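Local coordinates for protein thymidylate synthase 1 (Bacillus subtilis, PDB 1BKP) that catalyses the reductive methylation of dUMP to dTMP, probably with 5,10-methylenetetrahydrofolate as both methyl donor and reductant, and works as a homodimer, at residues L244-E249 with D259-I264. Residues are numbered along the deposited sequence; the frame is centred on the assembly and turned at random.
Sequences LWINPE and DDFKLI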
loop_
_atom_site.group_PDB
_atom_site.type_symbol
_atom_site.label_atom_id
_atom_site.label_comp_id
_atom_site.label_asym_id
_atom_site.label_seq_id
_atom_site.Cartn_x
_atom_site.Cartn_y
_atom_site.Cartn_z
ATOM N N LEU A 244 -12.844 -24.892 -0.422
ATOM C CA LEU A 244 -12.119 -24.840 0.833
ATOM C C LEU A 244 -13.124 -24.968 2.034
ATOM O O LEU A 244 -13.920 -24.088 2.316
ATOM C CB LEU A 244 -11.319 -23.519 0.917
ATOM C CG LEU A 244 -10.745 -23.255 2.281
ATOM C CD1 LEU A 244 -9.723 -24.313 2.661
ATOM C CD2 LEU A 244 -10.128 -21.814 2.285
ATOM N N TRP A 245 -13.097 -26.108 2.695
ATOM C CA TRP A 245 -13.925 -26.359 3.867
ATOM C C TRP A 245 -13.167 -25.731 5.060
ATOM O O TRP A 245 -12.013 -25.985 5.249
ATOM C CB TRP A 245 -14.010 -27.898 4.141
ATOM C CG TRP A 245 -14.709 -28.187 5.437
ATOM C CD1 TRP A 245 -16.049 -28.181 5.640
ATOM C CD2 TRP A 245 -14.104 -28.536 6.708
ATOM N NE1 TRP A 245 -16.334 -28.501 6.957
ATOM C CE2 TRP A 245 -15.156 -28.736 7.623
ATOM C CE3 TRP A 245 -12.792 -28.715 7.138
ATOM C CZ2 TRP A 245 -14.942 -29.105 8.934
ATOM C CZ3 TRP A 245 -12.563 -29.060 8.431
ATOM C CH2 TRP A 245 -13.641 -29.267 9.329
ATOM N N ILE A 246 -13.849 -24.950 5.875
ATOM C CA ILE A 246 -13.234 -24.391 7.076
ATOM C C ILE A 246 -14.220 -24.797 8.193
ATOM O O ILE A 246 -15.446 -24.609 8.052
ATOM C CB ILE A 246 -13.171 -22.879 7.029
ATOM C CG1 ILE A 246 -12.131 -22.451 5.979
ATOM C CG2 ILE A 246 -12.654 -22.345 8.434
ATOM C CD1 ILE A 246 -12.190 -20.971 5.856
ATOM N N ASN A 247 -13.718 -25.311 9.314
ATOM C CA ASN A 247 -14.601 -25.841 10.353
ATOM C C ASN A 247 -15.633 -24.744 10.810
ATOM O O ASN A 247 -15.256 -23.771 11.448
ATOM C CB ASN A 247 -13.706 -26.313 11.462
ATOM C CG ASN A 247 -14.441 -26.993 12.630
ATOM O OD1 ASN A 247 -15.660 -26.939 12.738
ATOM N ND2 ASN A 247 -13.652 -27.460 13.610
ATOM N N PRO A 248 -16.944 -24.935 10.500
ATOM C CA PRO A 248 -18.044 -24.014 10.856
ATOM C C PRO A 248 -18.176 -23.834 12.357
ATOM O O PRO A 248 -18.824 -22.910 12.791
ATOM C CB PRO A 248 -19.294 -24.732 10.357
ATOM C CG PRO A 248 -18.805 -25.785 9.492
ATOM C CD PRO A 248 -17.500 -26.223 10.110
ATOM N N GLU A 249 -17.641 -24.747 13.164
ATOM C CA GLU A 249 -17.725 -24.650 14.630
ATOM C C GLU A 249 -16.776 -23.695 15.350
ATOM O O GLU A 249 -16.895 -23.515 16.584
ATOM C CB GLU A 249 -17.602 -26.061 15.211
ATOM C CG GLU A 249 -18.891 -26.859 14.909
ATOM C CD GLU A 249 -18.811 -28.376 15.111
ATOM O OE1 GLU A 249 -18.150 -28.858 16.043
ATOM O OE2 GLU A 249 -19.478 -29.077 14.318
ATOM N N ASP A 259 -6.089 -28.654 11.370
ATOM C CA ASP A 259 -7.126 -29.618 11.029
ATOM C C ASP A 259 -8.456 -28.967 10.761
ATOM O O ASP A 259 -9.310 -29.613 10.213
ATOM C CB ASP A 259 -7.231 -30.655 12.152
ATOM C CG ASP A 259 -5.830 -31.229 12.484
ATOM O OD1 ASP A 259 -5.203 -31.785 11.509
ATOM O OD2 ASP A 259 -5.304 -30.942 13.609
ATOM N N ASP A 260 -8.546 -27.626 10.862
ATOM C CA ASP A 260 -9.858 -27.005 10.578
ATOM C C ASP A 260 -10.005 -26.557 9.096
ATOM O O ASP A 260 -10.965 -25.876 8.740
ATOM C CB ASP A 260 -10.113 -25.792 11.505
ATOM C CG ASP A 260 -10.299 -26.199 12.936
ATOM O OD1 ASP A 260 -10.974 -27.195 13.189
ATOM O OD2 ASP A 260 -9.745 -25.572 13.831
ATOM N N PHE A 261 -9.033 -26.943 8.253
ATOM C CA PHE A 261 -9.014 -26.493 6.877
ATOM C C PHE A 261 -8.812 -27.710 5.975
ATOM O O PHE A 261 -7.919 -28.459 6.211
ATOM C CB PHE A 261 -7.777 -25.585 6.696
ATOM C CG PHE A 261 -7.820 -24.317 7.535
ATOM C CD1 PHE A 261 -8.522 -23.213 7.093
ATOM C CD2 PHE A 261 -7.208 -24.276 8.737
ATOM C CE1 PHE A 261 -8.616 -22.055 7.886
ATOM C CE2 PHE A 261 -7.262 -23.114 9.576
ATOM C CZ PHE A 261 -8.006 -21.971 9.118
ATOM N N LYS A 262 -9.552 -27.846 4.897
ATOM C CA LYS A 262 -9.320 -28.974 4.023
ATOM C C LYS A 262 -9.743 -28.477 2.640
ATOM O O LYS A 262 -10.769 -27.821 2.524
ATOM C CB LYS A 262 -10.196 -30.177 4.520
ATOM C CG LYS A 262 -10.938 -30.935 3.477
ATOM C CD LYS A 262 -11.808 -32.019 4.125
ATOM C CE LYS A 262 -12.000 -33.231 3.190
ATOM N NZ LYS A 262 -12.536 -34.439 3.913
ATOM N N LEU A 263 -8.902 -28.730 1.637
ATOM C CA LEU A 263 -9.146 -28.399 0.265
ATOM C C LEU A 263 -9.738 -29.595 -0.337
ATOM O O LEU A 263 -9.125 -30.634 -0.315
ATOM C CB LEU A 263 -7.826 -28.178 -0.406
ATOM C CG LEU A 263 -7.700 -27.108 -1.457
ATOM C CD1 LEU A 263 -8.424 -25.807 -0.964
ATOM C CD2 LEU A 263 -6.183 -26.899 -1.742
ATOM N N ILE A 264 -10.817 -29.446 -1.057
ATOM C CA ILE A 264 -11.507 -30.569 -1.610
ATOM C C ILE A 264 -11.556 -30.505 -3.086
ATOM O O ILE A 264 -11.960 -29.518 -3.681
ATOM C CB ILE A 264 -13.008 -30.545 -1.112
ATOM C CG1 ILE A 264 -13.068 -30.682 0.410
ATOM C CG2 ILE A 264 -13.863 -31.585 -1.809
ATOM C CD1 ILE A 264 -14.268 -29.936 0.916
#
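W245 and K262 form the hydrogen-bonded pair of a two-stranded antiparallel sheet, W245 N giving to K262 O (2.9 Å) and K262 N to W245 O (3.1 Å). In this small sheet of the thymidylate synthase fold, strands 243-246 and 261-264 are paired, and the link between them ends in a 3-10 turn. It lies at the surface, away from the active site. L244, I246, F261 and L263 share the face that packs inward. There I246 and F261 lie side by side, and I246 CG1 is 3.9 Å from F261 CD1. F261 also touches V197 and M201 of helix 188-206 and I68 of helix 64-75. At the other end, L244 CD1 meets L263 CD1 (4.1 Å).

The other face carries W245 and K262. With CG anti to the backbone N (chi1 173°), W245 brings CE3 and CZ3 to the segment opposite, CZ3 lying 3.6 Å from D260 O. D259 O sits at the ring edge, in plane. CB of W245 packs on I264 CD1 (3.8 Å).

Just past the last bridge, N247 N gives a backbone bond to D260 O (2.9 Å). N247 OD1 accepts from E249 N in an Asx turn. D260 is buried, and its OD2 accepts from T257 N. D260 OD1 takes N247 ND2 at 2.7 Å, nearly straight at 168°; the oxygen lies in the amide plane, but the donor comes from above the carboxylate plane.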